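Local coordinates for protein aminotransferase, class III (Thermomicrobium roseum, PDB 6IO1) that transfers amino groups as a thermostable (S)-enantioselective omega-transaminase, using pyridoxal 5'-phosphate as its cofactor, at residues P187-F192 and L196-F201; E372-G377 and L381-R386; W137-P142 and A308-S313. All coordinates share one frame; numbering follows the deposited sequence.

Contact 1 of 3, residues P187-F192 and L196-F201; sequences PYKYRF and LTDEEF
Phe201 and Lys189 carry most of this contact, each leaning on the other's segment. The outer rim of the Phe201 ring presses into the backbone just where the chain turns into helix 189-192: CE2 stands 3.6 Å from Lys189 N, and CZ is 3.7 Å from Tyr188 N, which meets the ring at its edge, near the ring plane. The first carbons of the lysine chain run past the same rim, with CB of Lys189 3.8 Å from CE2 of Phe201. Beyond them Lys189 stays stretched out. With CG anti to the backbone N (chi1 -162°) and the later torsions all extended, the chain reaches over to the start of the second helix, where NZ makes a salt bridge of 2.9 Å to Asp198 OD1. The ammonium comes down on that oxygen from above the carboxylate, 41° out of its plane, and the two side chains cross at roughly a right angle. On the way CE of Lys189 passes 3.1 Å from Leu196 O. The segment it reaches is a helix start built as a capping box: Thr197, the N-cap, takes Glu200 N on its OG1 at 3.2 Å, and Glu200 OE2 returns the favour by accepting Thr197 N at 2.7 Å through its anti lone pair, an almost straight bond (173°). This reciprocal pair fixes the first turn of helix 198-216, from which Asp198 and Phe201 both project. On the other segment Tyr188 is the N-cap of the short helix 189-192, closed by Phe192 N to Tyr188 O at 2.8 Å. Farther out, Asp198 OD2 has a weak hydrogen bond from Asp240 N, and Pro187 rests on Leu205 of helix 198-216.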
loop_
_atom_site.group_PDB
_atom_site.type_symbol
_atom_site.label_atom_id
_atom_site.label_comp_id
_atom_site.label_asym_id
_atom_site.label_seq_id
_atom_site.Cartn_x
_atom_site.Cartn_y
_atom_site.Cartn_z
ATOM N N PRO B 187 21.565 16.031 -7.263
ATOM C CA PRO B 187 21.995 17.421 -7.441
ATOM C C PRO B 187 22.218 17.955 -6.019
ATOM O O PRO B 187 21.429 18.752 -5.546
ATOM C CB PRO B 187 20.763 18.076 -8.076
ATOM C CG PRO B 187 19.600 17.298 -7.499
ATOM C CD PRO B 187 20.111 15.880 -7.338
ATOM N N TYR B 188 23.308 17.493 -5.398
ATOM C CA TYR B 188 23.665 17.800 -4.013
ATOM C C TYR B 188 24.918 18.674 -4.047
ATOM O O TYR B 188 26.045 18.181 -4.012
ATOM C CB TYR B 188 23.866 16.488 -3.259
ATOM C CG TYR B 188 24.239 16.564 -1.797
ATOM C CD1 TYR B 188 23.907 17.660 -1.015
ATOM C CD2 TYR B 188 24.906 15.507 -1.192
ATOM C CE1 TYR B 188 24.251 17.703 0.326
ATOM C CE2 TYR B 188 25.250 15.543 0.141
ATOM C CZ TYR B 188 24.921 16.643 0.897
ATOM O OH TYR B 188 25.264 16.679 2.229
ATOM N N LYS B 189 24.706 19.993 -4.107
ATOM C CA LYS B 189 25.805 20.928 -4.344
ATOM C C LYS B 189 26.805 20.955 -3.193
ATOM O O LYS B 189 28.007 21.130 -3.419
ATOM C CB LYS B 189 25.253 22.331 -4.591
ATOM C CG LYS B 189 26.232 23.269 -5.271
ATOM C CD LYS B 189 25.662 24.673 -5.372
ATOM C CE LYS B 189 26.528 25.550 -6.255
ATOM N NZ LYS B 189 26.303 27.001 -6.006
ATOM N N TYR B 190 26.327 20.804 -1.954
ATOM C CA TYR B 190 27.196 20.972 -0.791
ATOM C C TYR B 190 28.394 20.029 -0.836
ATOM O O TYR B 190 29.501 20.402 -0.429
ATOM C CB TYR B 190 26.395 20.755 0.492
ATOM C CG TYR B 190 27.204 20.843 1.766
ATOM C CD1 TYR B 190 27.808 22.033 2.151
ATOM C CD2 TYR B 190 27.355 19.735 2.590
ATOM C CE1 TYR B 190 28.542 22.116 3.318
ATOM C CE2 TYR B 190 28.090 19.808 3.758
ATOM C CZ TYR B 190 28.682 21.000 4.117
ATOM O OH TYR B 190 29.413 21.074 5.281
ATOM N N ARG B 191 28.196 18.805 -1.325
ATOM C CA ARG B 191 29.274 17.830 -1.392
ATOM C C ARG B 191 29.672 17.436 -2.805
ATOM O O ARG B 191 30.788 16.941 -2.994
ATOM C CB ARG B 191 28.889 16.563 -0.615
ATOM C CG ARG B 191 28.620 16.816 0.857
ATOM C CD ARG B 191 28.481 15.522 1.639
ATOM N NE ARG B 191 28.391 15.772 3.073
ATOM C CZ ARG B 191 29.440 15.823 3.889
ATOM N NH1 ARG B 191 30.662 15.618 3.415
ATOM N NH2 ARG B 191 29.266 16.061 5.181
ATOM N N PHE B 192 28.804 17.637 -3.798
ATOM C CA PHE B 192 29.089 17.210 -5.161
ATOM C C PHE B 192 29.268 18.368 -6.133
ATOM O O PHE B 192 29.638 18.129 -7.288
ATOM C CB PHE B 192 27.972 16.285 -5.680
ATOM C CG PHE B 192 27.734 15.057 -4.829
ATOM C CD1 PHE B 192 28.673 14.628 -3.903
ATOM C CD2 PHE B 192 26.562 14.331 -4.962
ATOM C CE1 PHE B 192 28.446 13.509 -3.124
ATOM C CE2 PHE B 192 26.330 13.208 -4.189
ATOM C CZ PHE B 192 27.274 12.797 -3.269
ATOM N N LEU B 196 31.526 25.484 -7.534
ATOM C CA LEU B 196 30.817 25.634 -8.792
ATOM C C LEU B 196 29.671 26.613 -8.604
ATOM O O LEU B 196 29.095 26.714 -7.518
ATOM C CB LEU B 196 30.261 24.295 -9.294
ATOM C CG LEU B 196 31.247 23.185 -9.659
ATOM C CD1 LEU B 196 30.496 21.976 -10.192
ATOM C CD2 LEU B 196 32.265 23.676 -10.675
ATOM N N THR B 197 29.354 27.349 -9.663
ATOM C CA THR B 197 28.110 28.094 -9.660
ATOM C C THR B 197 26.949 27.140 -9.927
ATOM O O THR B 197 27.136 25.991 -10.339
ATOM C CB THR B 197 28.141 29.213 -10.702
ATOM O OG1 THR B 197 28.175 28.646 -12.016
ATOM C CG2 THR B 197 29.367 30.093 -10.502
ATOM N N ASP B 198 25.731 27.621 -9.669
ATOM C CA ASP B 198 24.557 26.809 -9.966
ATOM C C ASP B 198 24.501 26.460 -11.447
ATOM O O ASP B 198 24.142 25.338 -11.817
ATOM C CB ASP B 198 23.287 27.542 -9.533
ATOM C CG ASP B 198 22.976 27.347 -8.062
ATOM O OD1 ASP B 198 23.764 26.669 -7.372
ATOM O OD2 ASP B 198 21.941 27.868 -7.594
ATOM N N GLU B 199 24.865 27.414 -12.308
ATOM C CA GLU B 199 24.854 27.174 -13.747
ATOM C C GLU B 199 25.830 26.066 -14.134
ATOM O O GLU B 199 25.480 25.164 -14.904
ATOM C CB GLU B 199 25.177 28.471 -14.485
ATOM C CG GLU B 199 25.262 28.340 -15.994
ATOM C CD GLU B 199 25.182 29.684 -16.690
ATOM O OE1 GLU B 199 24.657 29.742 -17.821
ATOM O OE2 GLU B 199 25.638 30.686 -16.099
ATOM N N GLU B 200 27.062 26.119 -13.613
ATOM C CA GLU B 200 28.053 25.097 -13.947
ATOM C C GLU B 200 27.621 23.725 -13.444
ATOM O O GLU B 200 27.782 22.713 -14.141
ATOM C CB GLU B 200 29.412 25.476 -13.353
ATOM C CG GLU B 200 30.013 26.767 -13.891
ATOM C CD GLU B 200 31.161 27.272 -13.033
ATOM O OE1 GLU B 200 32.193 27.693 -13.599
ATOM O OE2 GLU B 200 31.032 27.250 -11.790
ATOM N N PHE B 201 27.074 23.672 -12.227
ATOM C CA PHE B 201 26.590 22.413 -11.670
ATOM C C PHE B 201 25.461 21.836 -12.517
ATOM O O PHE B 201 25.440 20.632 -12.805
ATOM C CB PHE B 201 26.133 22.645 -10.230
ATOM C CG PHE B 201 25.851 21.388 -9.462
ATOM C CD1 PHE B 201 26.534 20.217 -9.740
ATOM C CD2 PHE B 201 24.909 21.384 -8.447
ATOM C CE1 PHE B 201 26.274 19.062 -9.026
ATOM C CE2 PHE B 201 24.645 20.236 -7.730
ATOM C CZ PHE B 201 25.327 19.074 -8.019
#

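Contact 2 of 3, residues E372-G377 and L381-R386; sequences EVRGKG and LVEVVR
Leu381 opens the pairing with Arg374, bonded twice through the backbone: Leu381 N to Arg374 O at 2.9 Å and Arg374 N to Leu381 O at 3.0 Å, the mark of a hydrogen-bonded antiparallel pair. Its side chain lies alongside that of Arg374, and CD2 sits over one face of the guanidinium, 3.6 Å from NH2. Val382 faces the opposite side of the sheet, forming a non-hydrogen-bonded pair with Val373; the two lie side by side, CG2 to CG2 at 4.0 Å. Glu383 returns to the face of Leu381 and donates its N to Glu372 O at 2.9 Å. Its OE1 takes both terminal nitrogens of Arg374, NH1 at 2.8 Å and NH2 at 3.2 Å; it lies in the guanidinium plane, while the carboxylate is turned 79° to that plane. Arg374 can reach it because its CG stands between the backbone N and the carbonyl carbon (chi1 56°) and the chain then runs straight to NE. NH1 also meets Glu372 OE1 at 3.1 Å, so one arginine sits between two acids that would otherwise probably repel. Glu383 has further partners on the 189-192 side, Tyr188 OH at OE1 and Arg191 NE at OE2, while Gly234 O and Val235 O hold the arginine. A leucine in place of Arg374 would probably leave Glu372 and Glu383 without the charge between them and those carbonyls without its donors, although Arg191 would still meet Glu383 OE2. The hairpin forms one margin of its sheet within the chain: strand 379-384 bonds on to strand 421-424, and helix 432-450 packs on Val384.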
loop_
_atom_site.group_PDB
_atom_site.type_symbol
_atom_site.label_atom_id
_atom_site.label_comp_id
_atom_site.label_asym_id
_atom_site.label_seq_id
_atom_site.Cartn_x
_atom_site.Cartn_y
_atom_site.Cartn_z
ATOM N N GLU B 372 25.860 22.619 7.014
ATOM C CA GLU B 372 24.966 23.408 6.176
ATOM C C GLU B 372 23.535 23.279 6.677
ATOM O O GLU B 372 23.098 22.197 7.073
ATOM C CB GLU B 372 25.042 22.970 4.707
ATOM C CG GLU B 372 24.038 23.676 3.805
ATOM C CD GLU B 372 24.141 23.252 2.357
ATOM O OE1 GLU B 372 23.520 22.237 1.995
ATOM O OE2 GLU B 372 24.837 23.938 1.578
ATOM N N VAL B 373 22.806 24.389 6.632
ATOM C CA VAL B 373 21.369 24.406 6.878
ATOM C C VAL B 373 20.687 24.724 5.555
ATOM O O VAL B 373 20.968 25.761 4.940
ATOM C CB VAL B 373 20.987 25.428 7.957
ATOM C CG1 VAL B 373 19.475 25.510 8.097
ATOM C CG2 VAL B 373 21.635 25.065 9.284
ATOM N N ARG B 374 19.799 23.837 5.112
ATOM C CA ARG B 374 19.131 24.020 3.832
ATOM C C ARG B 374 17.648 23.728 3.990
ATOM O O ARG B 374 17.234 23.022 4.909
ATOM C CB ARG B 374 19.741 23.131 2.738
ATOM C CG ARG B 374 19.755 21.646 3.058
ATOM C CD ARG B 374 20.460 20.871 1.958
ATOM N NE ARG B 374 20.564 19.446 2.260
ATOM C CZ ARG B 374 21.579 18.892 2.915
ATOM N NH1 ARG B 374 22.589 19.644 3.332
ATOM N NH2 ARG B 374 21.592 17.586 3.143
ATOM N N GLY B 375 16.844 24.316 3.113
ATOM C CA GLY B 375 15.418 24.075 3.171
ATOM C C GLY B 375 14.686 24.671 1.994
ATOM O O GLY B 375 15.158 25.612 1.347
ATOM N N LYS B 376 13.515 24.098 1.730
ATOM C CA LYS B 376 12.556 24.619 0.766
ATOM C C LYS B 376 11.173 24.511 1.385
ATOM O O LYS B 376 10.753 23.415 1.776
ATOM C CB LYS B 376 12.618 23.861 -0.561
ATOM C CG LYS B 376 11.669 24.405 -1.610
ATOM C CD LYS B 376 12.011 25.839 -1.974
ATOM C CE LYS B 376 11.036 26.388 -3.001
ATOM N NZ LYS B 376 11.237 27.845 -3.233
ATOM N N GLY B 377 10.484 25.643 1.499
ATOM C CA GLY B 377 9.187 25.633 2.153
ATOM C C GLY B 377 9.350 25.159 3.580
ATOM O O GLY B 377 10.224 25.626 4.317
ATOM N N LEU B 381 16.592 20.958 6.792
ATOM C CA LEU B 381 17.607 20.035 7.274
ATOM C C LEU B 381 18.814 20.805 7.794
ATOM O O LEU B 381 19.275 21.769 7.169
ATOM C CB LEU B 381 18.050 19.058 6.176
ATOM C CG LEU B 381 18.896 17.862 6.627
ATOM C CD1 LEU B 381 18.532 16.627 5.834
ATOM C CD2 LEU B 381 20.384 18.146 6.493
ATOM N N VAL B 382 19.307 20.360 8.946
ATOM C CA VAL B 382 20.562 20.801 9.541
ATOM C C VAL B 382 21.535 19.636 9.423
ATOM O O VAL B 382 21.371 18.615 10.106
ATOM C CB VAL B 382 20.381 21.221 11.006
ATOM C CG1 VAL B 382 21.718 21.620 11.616
ATOM C CG2 VAL B 382 19.366 22.347 11.123
ATOM N N GLU B 383 22.524 19.766 8.536
ATOM C CA GLU B 383 23.535 18.737 8.331
ATOM C C GLU B 383 24.660 18.934 9.338
ATOM O O GLU B 383 25.278 20.004 9.387
ATOM C CB GLU B 383 24.077 18.787 6.903
ATOM C CG GLU B 383 25.204 17.801 6.639
ATOM C CD GLU B 383 25.407 17.522 5.164
ATOM O OE1 GLU B 383 24.542 17.921 4.355
ATOM O OE2 GLU B 383 26.432 16.900 4.811
ATOM N N VAL B 384 24.925 17.905 10.138
ATOM C CA VAL B 384 25.905 17.968 11.214
ATOM C C VAL B 384 27.198 17.314 10.747
ATOM O O VAL B 384 27.179 16.226 10.157
ATOM C CB VAL B 384 25.370 17.290 12.487
ATOM C CG1 VAL B 384 26.471 17.154 13.527
ATOM C CG2 VAL B 384 24.194 18.076 13.047
ATOM N N VAL B 385 28.322 17.985 11.005
ATOM C CA VAL B 385 29.646 17.507 10.638
ATOM C C VAL B 385 30.561 17.689 11.841
ATOM O O VAL B 385 30.313 18.515 12.719
ATOM C CB VAL B 385 30.227 18.242 9.409
ATOM C CG1 VAL B 385 29.420 17.922 8.160
ATOM C CG2 VAL B 385 30.272 19.741 9.659
ATOM N N ARG B 386 31.623 16.883 11.886
ATOM C CA ARG B 386 32.595 17.032 12.964
ATOM C C ARG B 386 33.327 18.364 12.860
ATOM O O ARG B 386 33.640 18.989 13.880
ATOM C CB ARG B 386 33.591 15.871 12.939
ATOM C CG ARG B 386 32.948 14.494 12.987
ATOM C CD ARG B 386 33.984 13.412 13.249
ATOM N NE ARG B 386 34.377 13.332 14.653
ATOM C CZ ARG B 386 35.317 12.513 15.120
ATOM N NH1 ARG B 386 35.969 11.705 14.296
ATOM N NH2 ARG B 386 35.604 12.505 16.414
#

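Contact 3 of 3, residues W137-P142 and A308-S313; sequences WLKGQP and AETLAS
The C-terminal end of helix 121-138, closed by a Schellman motif at Gly140, brings Leu138 and Lys139 against Thr310 and Leu311 in the last turns of helix 305-312. Leu138 supplies the apolar half. Its CG sits anti to the carbonyl carbon (chi1 -74°), which sends CD1 across to the second helix, 3.7 Å from Leu311 CD2 and 3.6 Å from Thr310 O; the two leucine side chains cross at about a right angle. Nearer its backbone, Leu138 CB packs on the methyl of Thr310, with CB to CG2 at 4.0 Å. Lys139 covers that methyl from another direction: its chain bends at chi2 (-69°), lays CE near CG2, and ends with NZ donating to Thr310 OG1 at 3.1 Å. Thr310 thus shows its methyl to the carbons and its hydroxyl to the ammonium. The same hydroxyl is bonded back to Glu306 O in its own helix, and Lys139 NZ forms a salt bridge with Glu306 OE2, so the charge is met by two polar groups one helical turn apart. Thr310 O accepts both Ser313 OG, at 2.8 Å, and Ser313 N, at 3.3 Å, the two donors arriving from the same face of the carbonyl plane. The second subunit lies close by, with its Arg30 in a salt bridge to Glu309 and its Leu26 against Leu311. Gly140, with positive phi, has its N bonded to Trp137 O at 3.1 Å. The two helices follow strands 112-118 and 299-304, neighbours at one margin of the seven-stranded sheet, and this pairing of flanking helices belongs to the large cofactor domain of fold type I aminotransferases.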
loop_
_atom_site.group_PDB
_atom_site.type_symbol
_atom_site.label_atom_id
_atom_site.label_comp_id
_atom_site.label_asym_id
_atom_site.label_seq_id
_atom_site.Cartn_x
_atom_site.Cartn_y
_atom_site.Cartn_z
ATOM N N TRP B 137 4.570 -0.264 -23.901
ATOM C CA TRP B 137 4.182 -1.562 -24.451
ATOM C C TRP B 137 3.016 -1.425 -25.423
ATOM O O TRP B 137 3.012 -2.044 -26.494
ATOM C CB TRP B 137 3.829 -2.519 -23.311
ATOM C CG TRP B 137 3.526 -3.929 -23.738
ATOM C CD1 TRP B 137 4.430 -4.903 -24.050
ATOM C CD2 TRP B 137 2.230 -4.526 -23.874
ATOM N NE1 TRP B 137 3.777 -6.066 -24.382
ATOM C CE2 TRP B 137 2.426 -5.861 -24.282
ATOM C CE3 TRP B 137 0.924 -4.061 -23.696
ATOM C CZ2 TRP B 137 1.365 -6.734 -24.514
ATOM C CZ3 TRP B 137 -0.129 -4.930 -23.927
ATOM C CH2 TRP B 137 0.098 -6.251 -24.332
ATOM N N LEU B 138 2.013 -0.621 -25.062
ATOM C CA LEU B 138 0.875 -0.395 -25.947
ATOM C C LEU B 138 1.287 0.335 -27.219
ATOM O O LEU B 138 0.637 0.184 -28.260
ATOM C CB LEU B 138 -0.208 0.395 -25.214
ATOM C CG LEU B 138 -1.016 -0.361 -24.157
ATOM C CD1 LEU B 138 -1.900 0.599 -23.381
ATOM C CD2 LEU B 138 -1.850 -1.458 -24.798
ATOM N N LYS B 139 2.355 1.127 -27.157
ATOM C CA LYS B 139 2.843 1.864 -28.314
ATOM C C LYS B 139 3.704 1.013 -29.236
ATOM O O LYS B 139 4.224 1.536 -30.228
ATOM C CB LYS B 139 3.641 3.088 -27.859
ATOM C CG LYS B 139 2.813 4.160 -27.169
ATOM C CD LYS B 139 1.866 4.843 -28.138
ATOM C CE LYS B 139 1.484 6.228 -27.640
ATOM N NZ LYS B 139 0.288 6.764 -28.346
ATOM N N GLY B 140 3.868 -0.273 -28.937
ATOM C CA GLY B 140 4.709 -1.127 -29.747
ATOM C C GLY B 140 6.184 -1.025 -29.446
ATOM O O GLY B 140 7.005 -1.319 -30.321
ATOM N N GLN B 141 6.549 -0.617 -28.234
ATOM C CA GLN B 141 7.946 -0.494 -27.817
ATOM C C GLN B 141 8.157 -1.297 -26.537
ATOM O O GLN B 141 8.360 -0.729 -25.457
ATOM C CB GLN B 141 8.329 0.974 -27.621
ATOM C CG GLN B 141 8.275 1.800 -28.897
ATOM C CD GLN B 141 8.679 3.245 -28.678
ATOM O OE1 GLN B 141 9.743 3.528 -28.128
ATOM N NE2 GLN B 141 7.829 4.169 -29.112
ATOM N N PRO B 142 8.104 -2.631 -26.624
ATOM C CA PRO B 142 8.226 -3.451 -25.407
ATOM C C PRO B 142 9.592 -3.383 -24.743
ATOM O O PRO B 142 9.707 -3.766 -23.573
ATOM C CB PRO B 142 7.916 -4.870 -25.905
ATOM C CG PRO B 142 8.245 -4.842 -27.353
ATOM C CD PRO B 142 7.925 -3.457 -27.832
ATOM N N ALA B 308 -3.449 8.555 -20.779
ATOM C CA ALA B 308 -4.757 7.969 -20.508
ATOM C C ALA B 308 -5.447 7.533 -21.793
ATOM O O ALA B 308 -6.099 6.484 -21.827
ATOM C CB ALA B 308 -5.628 8.963 -19.747
ATOM N N GLU B 309 -5.341 8.337 -22.852
ATOM C CA GLU B 309 -5.932 7.963 -24.133
ATOM C C GLU B 309 -5.288 6.697 -24.680
ATOM O O GLU B 309 -5.980 5.804 -25.188
ATOM C CB GLU B 309 -5.785 9.115 -25.127
ATOM C CG GLU B 309 -6.523 8.917 -26.437
ATOM C CD GLU B 309 -7.994 9.259 -26.331
ATOM O OE1 GLU B 309 -8.368 10.001 -25.397
ATOM O OE2 GLU B 309 -8.777 8.788 -27.183
ATOM N N THR B 310 -3.961 6.596 -24.568
ATOM C CA THR B 310 -3.271 5.387 -25.007
ATOM C C THR B 310 -3.749 4.173 -24.221
ATOM O O THR B 310 -4.033 3.116 -24.799
ATOM C CB THR B 310 -1.758 5.562 -24.862
ATOM O OG1 THR B 310 -1.309 6.599 -25.743
ATOM C CG2 THR B 310 -1.036 4.266 -25.204
ATOM N N LEU B 311 -3.849 4.309 -22.896
ATOM C CA LEU B 311 -4.315 3.198 -22.069
ATOM C C LEU B 311 -5.744 2.802 -22.423
ATOM O O LEU B 311 -6.060 1.609 -22.518
ATOM C CB LEU B 311 -4.217 3.562 -20.587
ATOM C CG LEU B 311 -2.845 3.831 -19.961
ATOM C CD1 LEU B 311 -2.851 3.432 -18.492
ATOM C CD2 LEU B 311 -1.728 3.111 -20.705
ATOM N N ALA B 312 -6.623 3.785 -22.620
ATOM C CA ALA B 312 -8.026 3.527 -22.908
ATOM C C ALA B 312 -8.279 3.127 -24.355
ATOM O O ALA B 312 -9.419 2.790 -24.694
ATOM C CB ALA B 312 -8.867 4.759 -22.564
ATOM N N SER B 313 -7.258 3.153 -25.211
ATOM C CA SER B 313 -7.441 2.730 -26.593
ATOM C C SER B 313 -7.405 1.216 -26.761
ATOM O O SER B 313 -7.754 0.722 -27.839
ATOM C CB SER B 313 -6.375 3.369 -27.486
ATOM O OG SER B 313 -5.127 2.714 -27.338
#

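How the contacts relate
Along the chain contact 3 opens first, at 137-142, and closes at 308-313; contact 1 lies inside that loop, and contact 2 follows both. Contacts 1 and 2, centres about 16 Å apart, touch through Tyr188 and Arg191 on Glu383. The short helix 189-192 with its N-cap follows strand 181-184 at the edge of the central sheet and is thereby tied to the hairpin 370-384 at the edge of the other, so together they join the subunit's two sheets. Contact 3 stands apart, its centre about 38 Å from that of contact 1 and 43 Å from that of contact 2, across the chain's centre from the latter, at the margin of the central sheet where the second subunit packs.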